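Local coordinates for protein 6-aminohexanoate-dimer hydrolase (Bacillus anthracis, PDB 4GB7) that is a putative 6-aminohexanoate-dimer hydrolase of the beta-lactamase clan and probably cleaves the amide bond of such dimers through a serine nucleophile, at residues H59-T64 with N286-T291; F63-D68 with E293-Q298; K384-I389 with H416-P421. One frame throughout, in Å; residues are numbered along the deposited sequence. Where two conformers were deposited one is given.

Interactions 1 and 2 share Phe-63 and Thr-64, and both hold the N-terminal part of the chain on the small antiparallel sheet in which strand 66-69, an outermost strand, pairs with strand 287-290. Their centres lie about 7 Å apart, yet their chemistry differs. Interaction 1 is partly buried and rests on a tyrosine ring held by Lys-61, with a valine against Thr-64 and a selenomethionine. Interaction 2, at the surface, is a set of polar bonds round one asparagine. Interaction 3 lies about 34 Å, centre to centre, from interaction 1, and about 38 Å from interaction 2, on the opposite side of the chain's centre from the latter; there the C-terminal helix 402-417 meets the five-stranded sheet through an apolar patch bordered by charges.

Interaction 1: H59-T64 with N286-T291; sequences HMKEFT and NAYYVT
The ring of Tyr-288 lies under the side chain of Lys-61, whose CB sits over one face in a CH-pi contact, 3.9 Å from the ring centroid and 29° off the normal. Tyr-288 and Val-290 belong to strand 287-290 of the small antiparallel sheet, and residues 59-64 form the turn that leads from helix 52-56 into its neighbouring strand 66-69. With CG placed between the backbone N and the carbonyl carbon (chi1 63°), the tyrosine projects its hydroxyl into this turn, where Lys-61 N donates a bent hydrogen bond to OH (2.8 Å, 141°). A long aliphatic lysine suits the spot: its extended chain continues past the ring, CD lying 3.7 Å from Tyr-288 CE2, while the ammonium leads away toward a weak, long ion pair with Glu-134. Met-60, a selenomethionine, brings CB to the ring edge and, in one of its two conformers, CE within 3.8 Å of Val-290 CG2. On the branched valine's other flank, Thr-64 OG1 touches the same CG2 at 3.5 Å. The hydroxyl itself donates to Met-60 O (2.8 Å): Thr-64 OG1 and Phe-63 N reach that oxygen from opposite faces of its carbonyl plane.

Interaction 2: F63-D68 with E293-Q298; sequences FTLIND and ETKIEQ
Asn-67 and Lys-295 meet at an oblique angle, and Glu-297 comes to the same asparagine at about a right angle, so the amide takes Lys-295 NZ at its oxygen and both Lys-295 O and Glu-297 OE2 at its nitrogen. At the oxygen end, Lys-295 NZ donates to Asn-67 OD1 over 2.7 Å, approaching almost in line with the C=O bond (175°). The lysine gets there by folding back: with every side-chain torsion near -60°, the chain curls instead of extending, and its ammonium returns to strand 66-69. The same NZ donates to Ile-66 O at 2.9 Å from above that carbonyl's plane. This cation sits where two acceptors, Ile-66 O and Asn-67 OD1, lie close together, and its charge probably eases their mutual repulsion.

At the nitrogen end, Asn-67 ND2 gives one bond to Lys-295 O (3.0 Å) and another to Glu-297 OE2 (2.8 Å). The carboxylate oxygen lies in the amide plane, yet the amide meets it from above the carboxylate plane, for the two planes stand 86° apart. These bonds fix the amide's rotation and leave little doubt which end is oxygen. Glu-297, buried, is held by further partners: OE1 in a salt bridge with Arg-262, and OE2 by the backbone N of Ala-270. Asparagine suits the place because it offers an acceptor and a donor side by side. Leu-65 adds a modest apolar touch at the exposed margin, its CD1 3.8 Å from Glu-293 CA.

The arrangement is that of an edge strand in an antiparallel sheet: while strand 66-69 pairs by its backbone with strand 287-290, the loop joining 287-290 to the next strand, 303-305, turns back and is tied to strand 66-69 by bonds that each use at least one side chain.

Interaction 3: K384-I389 with H416-P421; sequences KAKMVI and HLEKLP
Ala-385 CB packs on Glu-418 CG at 3.7 Å, the closer apolar touch of this contact, its small side chain letting the glutamate come near. Met-387, a selenomethionine, meets Leu-417 in a more relaxed buried contact, at about a right angle, SE to CD1 at 4.1 Å. The CG of Met-387 stands opposite its own backbone N (chi1 -175°), which carries the flexible, unbranched selenoether toward the helix, where it fits among apolar neighbours.

Beyond these groups the contact turns polar and looser. In one of its two conformers Lys-386 makes a long, weak and therefore doubtful salt bridge, NZ to Glu-418 OE2 at 3.4 Å; the stronger partners are Asn-118 for Lys-386 and His-117 for Glu-418. A carboxylate suits this place, since its OE2 can accept from both His-117 NE2 and the lysine. Its OE1 accepts a hydrogen bond from a water at 2.7 Å, which also donates weakly to Lys-384 O.

Just after Glu-418, helix 402-417 ends in a Schellman motif at Lys-419. The helix packs on the five-stranded antiparallel sheet, Met-387 also touching Ile-413 and Ala-414, while Leu-417 reaches Val-115 and His-117 of strand 110-117, the neighbour of strand 387-393.

Interaction 1: H59-T64 with N286-T291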
loop_
_atom_site.group_PDB
_atom_site.type_symbol
_atom_site.label_atom_id
_atom_site.label_comp_id
_atom_site.label_asym_id
_atom_site.label_seq_id
_atom_site.Cartn_x
_atom_site.Cartn_y
_atom_site.Cartn_z
ATOM N N HIS A 59 -7.192 -6.815 13.169
ATOM C CA HIS A 59 -8.548 -7.409 13.213
ATOM C C HIS A 59 -9.552 -6.603 12.440
ATOM O O HIS A 59 -10.711 -6.471 12.876
ATOM C CB HIS A 59 -9.047 -7.476 14.653
ATOM C CG HIS A 59 -8.180 -8.324 15.584
ATOM N ND1 HIS A 59 -7.104 -7.837 16.219
ATOM C CD2 HIS A 59 -8.308 -9.641 15.993
ATOM C CE1 HIS A 59 -6.564 -8.814 17.011
ATOM N NE2 HIS A 59 -7.298 -9.908 16.870
HETATM N N MSE A 60 -9.167 -6.067 11.294
HETATM C CA MSE A 60 -10.034 -5.087 10.624
HETATM C C MSE A 60 -11.393 -5.688 10.254
HETATM O O MSE A 60 -12.461 -5.030 10.387
HETATM C CB MSE A 60 -9.335 -4.453 9.405
HETATM C CG MSE A 60 -8.304 -3.359 9.714
HETATM SE SE MSE A 60 -9.016 -1.761 10.553
HETATM C CE MSE A 60 -9.882 -0.932 9.043
ATOM N N LYS A 61 -11.392 -6.949 9.847
ATOM C CA LYS A 61 -12.650 -7.576 9.457
ATOM C C LYS A 61 -13.636 -7.740 10.634
ATOM O O LYS A 61 -14.796 -8.025 10.410
ATOM C CB LYS A 61 -12.415 -8.917 8.794
ATOM C CG LYS A 61 -11.698 -9.951 9.649
ATOM C CD LYS A 61 -11.670 -11.292 8.951
ATOM C CE LYS A 61 -10.655 -12.206 9.593
ATOM N NZ LYS A 61 -10.473 -13.448 8.790
ATOM N N GLU A 62 -13.179 -7.623 11.878
ATOM C CA GLU A 62 -14.113 -7.636 13.031
ATOM C C GLU A 62 -14.733 -6.278 13.357
ATOM O O GLU A 62 -15.600 -6.190 14.215
ATOM C CB GLU A 62 -13.410 -8.175 14.283
ATOM C CG GLU A 62 -12.838 -9.560 14.116
ATOM C CD GLU A 62 -12.377 -10.144 15.429
ATOM O OE1 GLU A 62 -13.018 -9.868 16.491
ATOM O OE2 GLU A 62 -11.326 -10.826 15.397
ATOM N N PHE A 63 -14.345 -5.251 12.609
ATOM C CA PHE A 63 -14.630 -3.859 12.901
ATOM C C PHE A 63 -15.384 -3.189 11.743
ATOM O O PHE A 63 -16.049 -2.188 11.935
ATOM C CB PHE A 63 -13.234 -3.188 13.162
ATOM C CG PHE A 63 -13.288 -1.739 13.464
ATOM C CD1 PHE A 63 -13.815 -1.293 14.648
ATOM C CD2 PHE A 63 -12.783 -0.813 12.570
ATOM C CE1 PHE A 63 -13.860 0.057 14.947
ATOM C CE2 PHE A 63 -12.830 0.538 12.849
ATOM C CZ PHE A 63 -13.371 0.970 14.047
ATOM N N THR A 64 -15.319 -3.782 10.558
ATOM C CA THR A 64 -15.733 -3.127 9.324
ATOM C C THR A 64 -16.398 -4.131 8.381
ATOM O O THR A 64 -16.290 -5.343 8.543
ATOM C CB THR A 64 -14.495 -2.592 8.530
ATOM O OG1 THR A 64 -13.664 -3.710 8.176
ATOM C CG2 THR A 64 -13.689 -1.632 9.302
ATOM N N ASN A 286 -6.419 -16.036 2.200
ATOM C CA ASN A 286 -7.220 -14.974 1.629
ATOM C C ASN A 286 -6.693 -13.608 2.081
ATOM O O ASN A 286 -6.084 -13.454 3.165
ATOM C CB ASN A 286 -8.698 -15.098 2.043
ATOM C CG ASN A 286 -9.392 -16.321 1.465
ATOM O OD1 ASN A 286 -8.968 -16.897 0.473
ATOM N ND2 ASN A 286 -10.450 -16.740 2.129
ATOM N N ALA A 287 -6.967 -12.611 1.273
ATOM C CA ALA A 287 -6.872 -11.237 1.707
ATOM C C ALA A 287 -8.315 -10.699 1.761
ATOM O O ALA A 287 -9.290 -11.447 1.540
ATOM C CB ALA A 287 -5.961 -10.407 0.798
ATOM N N TYR A 288 -8.461 -9.454 2.130
ATOM C CA TYR A 288 -9.758 -8.788 2.073
ATOM C C TYR A 288 -9.599 -7.283 2.005
ATOM O O TYR A 288 -8.578 -6.729 2.481
ATOM C CB TYR A 288 -10.652 -9.188 3.240
ATOM C CG TYR A 288 -10.181 -8.829 4.629
ATOM C CD1 TYR A 288 -10.340 -7.518 5.165
ATOM C CD2 TYR A 288 -9.636 -9.813 5.445
ATOM C CE1 TYR A 288 -9.926 -7.249 6.487
ATOM C CE2 TYR A 288 -9.249 -9.539 6.739
ATOM C CZ TYR A 288 -9.419 -8.250 7.254
ATOM O OH TYR A 288 -9.066 -7.934 8.556
ATOM N N TYR A 289 -10.579 -6.630 1.376
ATOM C CA TYR A 289 -10.674 -5.188 1.373
ATOM C C TYR A 289 -11.757 -4.692 2.314
ATOM O O TYR A 289 -12.893 -5.176 2.269
ATOM C CB TYR A 289 -11.106 -4.646 0.007
ATOM C CG TYR A 289 -10.018 -4.455 -1.011
ATOM C CD1 TYR A 289 -9.215 -3.298 -1.014
ATOM C CD2 TYR A 289 -9.796 -5.417 -2.000
ATOM C CE1 TYR A 289 -8.220 -3.120 -1.964
ATOM C CE2 TYR A 289 -8.814 -5.221 -2.954
ATOM C CZ TYR A 289 -8.049 -4.084 -2.960
ATOM O OH TYR A 289 -7.074 -3.988 -3.949
ATOM N N VAL A 290 -11.403 -3.704 3.134
ATOM C CA VAL A 290 -12.407 -2.899 3.810
ATOM C C VAL A 290 -13.201 -2.159 2.739
ATOM O O VAL A 290 -12.640 -1.669 1.752
ATOM C CB VAL A 290 -11.763 -1.948 4.811
ATOM C CG1 VAL A 290 -12.743 -0.896 5.301
ATOM C CG2 VAL A 290 -11.130 -2.787 5.947
ATOM N N THR A 291 -14.504 -2.040 2.979
ATOM C CA THR A 291 -15.384 -1.351 2.018
ATOM C C THR A 291 -16.198 -0.224 2.668
ATOM O O THR A 291 -16.329 -0.161 3.872
ATOM C CB THR A 291 -16.375 -2.331 1.340
ATOM O OG1 THR A 291 -17.427 -2.690 2.266
ATOM C CG2 THR A 291 -15.656 -3.599 0.814
#

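Interaction 2: F63-D68 with E293-Q298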
loop_
_atom_site.group_PDB
_atom_site.type_symbol
_atom_site.label_atom_id
_atom_site.label_comp_id
_atom_site.label_asym_id
_atom_site.label_seq_id
_atom_site.Cartn_x
_atom_site.Cartn_y
_atom_site.Cartn_z
ATOM N N PHE A 63 -14.345 -5.251 12.609
ATOM C CA PHE A 63 -14.630 -3.859 12.901
ATOM C C PHE A 63 -15.384 -3.189 11.743
ATOM O O PHE A 63 -16.049 -2.188 11.935
ATOM C CB PHE A 63 -13.234 -3.188 13.162
ATOM C CG PHE A 63 -13.288 -1.739 13.464
ATOM C CD1 PHE A 63 -13.815 -1.293 14.648
ATOM C CD2 PHE A 63 -12.783 -0.813 12.570
ATOM C CE1 PHE A 63 -13.860 0.057 14.947
ATOM C CE2 PHE A 63 -12.830 0.538 12.849
ATOM C CZ PHE A 63 -13.371 0.970 14.047
ATOM N N THR A 64 -15.319 -3.782 10.558
ATOM C CA THR A 64 -15.733 -3.127 9.324
ATOM C C THR A 64 -16.398 -4.131 8.381
ATOM O O THR A 64 -16.290 -5.343 8.543
ATOM C CB THR A 64 -14.495 -2.592 8.530
ATOM O OG1 THR A 64 -13.664 -3.710 8.176
ATOM C CG2 THR A 64 -13.689 -1.632 9.302
ATOM N N LEU A 65 -17.010 -3.595 7.337
ATOM C CA LEU A 65 -17.478 -4.375 6.216
ATOM C C LEU A 65 -16.319 -4.695 5.271
ATOM O O LEU A 65 -15.461 -3.837 5.025
ATOM C CB LEU A 65 -18.514 -3.569 5.447
ATOM C CG LEU A 65 -19.785 -3.113 6.213
ATOM C CD1 LEU A 65 -20.660 -2.342 5.218
ATOM C CD2 LEU A 65 -20.486 -4.304 6.874
ATOM N N ILE A 66 -16.330 -5.916 4.720
ATOM C CA ILE A 66 -15.225 -6.404 3.873
ATOM C C ILE A 66 -15.729 -7.172 2.658
ATOM O O ILE A 66 -16.833 -7.730 2.659
ATOM C CB ILE A 66 -14.235 -7.280 4.634
ATOM C CG1 ILE A 66 -14.847 -8.618 5.072
ATOM C CG2 ILE A 66 -13.670 -6.526 5.825
ATOM C CD1 ILE A 66 -13.826 -9.699 5.408
ATOM N N ASN A 67 -14.898 -7.179 1.618
ATOM C CA ASN A 67 -15.021 -8.073 0.498
ATOM C C ASN A 67 -13.798 -8.951 0.469
ATOM O O ASN A 67 -12.658 -8.451 0.447
ATOM C CB ASN A 67 -15.026 -7.321 -0.826
ATOM C CG ASN A 67 -16.253 -6.516 -1.042
ATOM O OD1 ASN A 67 -17.234 -6.639 -0.320
ATOM N ND2 ASN A 67 -16.234 -5.700 -2.108
ATOM N N ASP A 68 -14.028 -10.250 0.470
ATOM C CA ASP A 68 -12.921 -11.201 0.449
ATOM C C ASP A 68 -12.152 -11.182 -0.869
ATOM O O ASP A 68 -12.760 -11.078 -1.968
ATOM C CB ASP A 68 -13.421 -12.616 0.700
ATOM C CG ASP A 68 -13.818 -12.878 2.118
ATOM O OD1 ASP A 68 -13.354 -12.229 3.070
ATOM O OD2 ASP A 68 -14.605 -13.833 2.260
ATOM N N GLU A 293 -20.284 1.367 2.819
ATOM C CA GLU A 293 -21.545 0.699 3.131
ATOM C C GLU A 293 -22.181 0.114 1.876
ATOM O O GLU A 293 -23.065 -0.741 1.976
ATOM C CB GLU A 293 -22.505 1.670 3.750
ATOM C CG GLU A 293 -22.164 2.143 5.131
ATOM C CD GLU A 293 -22.967 3.392 5.467
ATOM O OE1 GLU A 293 -22.578 4.546 5.074
ATOM O OE2 GLU A 293 -24.020 3.197 6.113
ATOM N N THR A 294 -21.732 0.576 0.708
ATOM C CA THR A 294 -22.185 0.028 -0.557
ATOM C C THR A 294 -21.338 -1.118 -1.104
ATOM O O THR A 294 -21.555 -1.586 -2.217
ATOM C CB THR A 294 -22.431 1.126 -1.612
ATOM O OG1 THR A 294 -21.212 1.663 -2.121
ATOM C CG2 THR A 294 -23.342 2.209 -1.041
ATOM N N LYS A 295 -20.425 -1.624 -0.269
ATOM C CA LYS A 295 -19.512 -2.721 -0.622
ATOM C C LYS A 295 -18.513 -2.360 -1.734
ATOM O O LYS A 295 -17.914 -3.244 -2.399
ATOM C CB LYS A 295 -20.268 -4.025 -0.918
ATOM C CG LYS A 295 -21.208 -4.491 0.187
ATOM C CD LYS A 295 -20.533 -4.595 1.578
ATOM C CE LYS A 295 -19.154 -5.323 1.672
ATOM N NZ LYS A 295 -19.282 -6.818 1.484
ATOM N N ILE A 296 -18.281 -1.055 -1.883
ATOM C CA ILE A 296 -17.179 -0.570 -2.716
ATOM C C ILE A 296 -15.918 -0.534 -1.879
ATOM O O ILE A 296 -15.871 0.100 -0.811
ATOM C CB ILE A 296 -17.476 0.824 -3.311
ATOM C CG1 ILE A 296 -18.647 0.767 -4.298
ATOM C CG2 ILE A 296 -16.251 1.413 -3.983
ATOM C CD1 ILE A 296 -18.488 -0.168 -5.466
ATOM N N GLU A 297 -14.857 -1.160 -2.401
ATOM C CA GLU A 297 -13.624 -1.290 -1.651
ATOM C C GLU A 297 -12.880 0.057 -1.549
ATOM O O GLU A 297 -12.919 0.855 -2.467
ATOM C CB GLU A 297 -12.656 -2.284 -2.310
ATOM C CG GLU A 297 -13.209 -3.687 -2.538
ATOM C CD GLU A 297 -13.937 -3.901 -3.830
ATOM O OE1 GLU A 297 -14.253 -2.912 -4.541
ATOM O OE2 GLU A 297 -14.276 -5.100 -4.070
ATOM N N GLN A 298 -12.220 0.294 -0.407
ATOM C CA GLN A 298 -11.187 1.325 -0.303
ATOM C C GLN A 298 -9.973 0.841 -1.072
ATOM O O GLN A 298 -9.093 0.225 -0.478
ATOM C CB GLN A 298 -10.728 1.515 1.154
ATOM C CG GLN A 298 -11.775 2.064 2.061
ATOM C CD GLN A 298 -11.292 2.128 3.482
ATOM O OE1 GLN A 298 -10.216 1.614 3.809
ATOM N NE2 GLN A 298 -12.092 2.716 4.336
#

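Interaction 3: K384-I389 with H416-P421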
loop_
_atom_site.group_PDB
_atom_site.type_symbol
_atom_site.label_atom_id
_atom_site.label_comp_id
_atom_site.label_asym_id
_atom_site.label_seq_id
_atom_site.Cartn_x
_atom_site.Cartn_y
_atom_site.Cartn_z
ATOM N N LYS A 384 18.853 -4.884 -6.830
ATOM C CA LYS A 384 20.296 -5.085 -6.891
ATOM C C LYS A 384 20.665 -6.322 -6.045
ATOM O O LYS A 384 21.454 -7.168 -6.494
ATOM C CB LYS A 384 21.070 -3.860 -6.390
ATOM C CG LYS A 384 22.577 -3.947 -6.576
ATOM C CD LYS A 384 23.283 -2.657 -6.204
ATOM C CE LYS A 384 24.745 -2.669 -6.599
ATOM N NZ LYS A 384 25.521 -3.166 -5.438
ATOM N N ALA A 385 20.142 -6.365 -4.818
ATOM C CA ALA A 385 20.381 -7.474 -3.900
ATOM C C ALA A 385 19.375 -8.596 -4.002
ATOM O O ALA A 385 19.479 -9.599 -3.274
ATOM C CB ALA A 385 20.504 -6.994 -2.470
ATOM N N LYS A 386 18.403 -8.449 -4.895
ATOM C CA LYS A 386 17.362 -9.444 -5.071
ATOM C C LYS A 386 16.662 -9.729 -3.728
ATOM O O LYS A 386 16.577 -10.866 -3.300
ATOM C CB LYS A 386 17.985 -10.698 -5.721
ATOM C CG LYS A 386 18.540 -10.421 -7.118
ATOM C CD LYS A 386 19.839 -11.173 -7.407
ATOM C CE LYS A 386 21.060 -10.633 -6.641
ATOM N NZ LYS A 386 21.698 -11.660 -5.747
HETATM N N MSE A 387 16.217 -8.665 -3.051
HETATM C CA MSE A 387 15.637 -8.748 -1.728
HETATM C C MSE A 387 14.277 -8.089 -1.692
HETATM O O MSE A 387 14.031 -7.070 -2.360
HETATM C CB MSE A 387 16.571 -8.099 -0.705
HETATM C CG MSE A 387 16.110 -8.232 0.680
HETATM SE SE MSE A 387 17.187 -7.212 1.963
HETATM C CE MSE A 387 16.573 -5.495 1.198
ATOM N N VAL A 388 13.360 -8.744 -0.998
ATOM C CA VAL A 388 12.033 -8.194 -0.683
ATOM C C VAL A 388 11.931 -8.057 0.838
ATOM O O VAL A 388 12.234 -9.009 1.576
ATOM C CB VAL A 388 10.921 -9.111 -1.182
ATOM C CG1 VAL A 388 9.520 -8.614 -0.768
ATOM C CG2 VAL A 388 11.024 -9.298 -2.685
ATOM N N ILE A 389 11.430 -6.907 1.300
ATOM C CA ILE A 389 11.077 -6.730 2.701
ATOM C C ILE A 389 9.613 -6.321 2.798
ATOM O O ILE A 389 9.153 -5.429 2.081
ATOM C CB ILE A 389 11.984 -5.743 3.411
ATOM C CG1 ILE A 389 13.440 -6.305 3.463
ATOM C CG2 ILE A 389 11.462 -5.328 4.780
ATOM C CD1 ILE A 389 14.403 -5.411 4.212
ATOM N N HIS A 416 24.558 -6.960 4.042
ATOM C CA HIS A 416 24.883 -8.104 4.898
ATOM C C HIS A 416 24.569 -9.440 4.253
ATOM O O HIS A 416 25.413 -10.345 4.247
ATOM C CB HIS A 416 24.189 -7.957 6.227
ATOM C CG HIS A 416 24.356 -9.138 7.130
ATOM N ND1 HIS A 416 25.468 -9.341 7.861
ATOM C CD2 HIS A 416 23.502 -10.170 7.414
ATOM C CE1 HIS A 416 25.325 -10.460 8.587
ATOM N NE2 HIS A 416 24.116 -10.972 8.312
ATOM N N LEU A 417 23.380 -9.564 3.670
ATOM C CA LEU A 417 22.947 -10.790 3.016
ATOM C C LEU A 417 23.768 -11.066 1.755
ATOM O O LEU A 417 23.963 -12.224 1.369
ATOM C CB LEU A 417 21.447 -10.692 2.688
ATOM C CG LEU A 417 20.482 -10.659 3.880
ATOM C CD1 LEU A 417 19.072 -10.540 3.368
ATOM C CD2 LEU A 417 20.622 -11.860 4.815
ATOM N N GLU A 418 24.255 -10.009 1.107
ATOM C CA GLU A 418 25.092 -10.137 -0.054
ATOM C C GLU A 418 26.552 -10.417 0.306
ATOM O O GLU A 418 27.353 -10.593 -0.568
ATOM C CB GLU A 418 24.967 -8.881 -0.956
ATOM C CG GLU A 418 23.642 -8.704 -1.681
ATOM C CD GLU A 418 23.474 -9.675 -2.843
ATOM O OE1 GLU A 418 24.046 -9.396 -3.904
ATOM O OE2 GLU A 418 22.780 -10.708 -2.692
ATOM N N LYS A 419 26.867 -10.455 1.602
ATOM C CA LYS A 419 28.197 -10.695 2.151
ATOM C C LYS A 419 29.208 -9.650 1.721
ATOM O O LYS A 419 30.366 -9.975 1.426
ATOM C CB LYS A 419 28.649 -12.147 1.881
ATOM C CG LYS A 419 27.647 -13.155 2.457
ATOM C CD LYS A 419 28.177 -14.581 2.506
ATOM C CE LYS A 419 27.077 -15.601 2.723
ATOM N NZ LYS A 419 26.152 -15.237 3.833
ATOM N N LEU A 420 28.754 -8.393 1.671
ATOM C CA LEU A 420 29.586 -7.239 1.308
ATOM C C LEU A 420 30.197 -6.623 2.542
ATOM O O LEU A 420 29.639 -6.751 3.660
ATOM C CB LEU A 420 28.772 -6.211 0.525
ATOM C CG LEU A 420 28.122 -6.786 -0.731
ATOM C CD1 LEU A 420 27.226 -5.740 -1.408
ATOM C CD2 LEU A 420 29.215 -7.275 -1.696
ATOM N N PRO A 421 31.362 -5.971 2.371
ATOM C CA PRO A 421 32.029 -5.359 3.554
ATOM C C PRO A 421 31.232 -4.205 4.189
ATOM O O PRO A 421 31.418 -3.903 5.372
ATOM C CB PRO A 421 33.358 -4.821 3.002
ATOM C CG PRO A 421 33.504 -5.372 1.646
ATOM C CD PRO A 421 32.225 -5.979 1.172
HETATM O O HOH W 1 24.371 -6.879 -4.681
#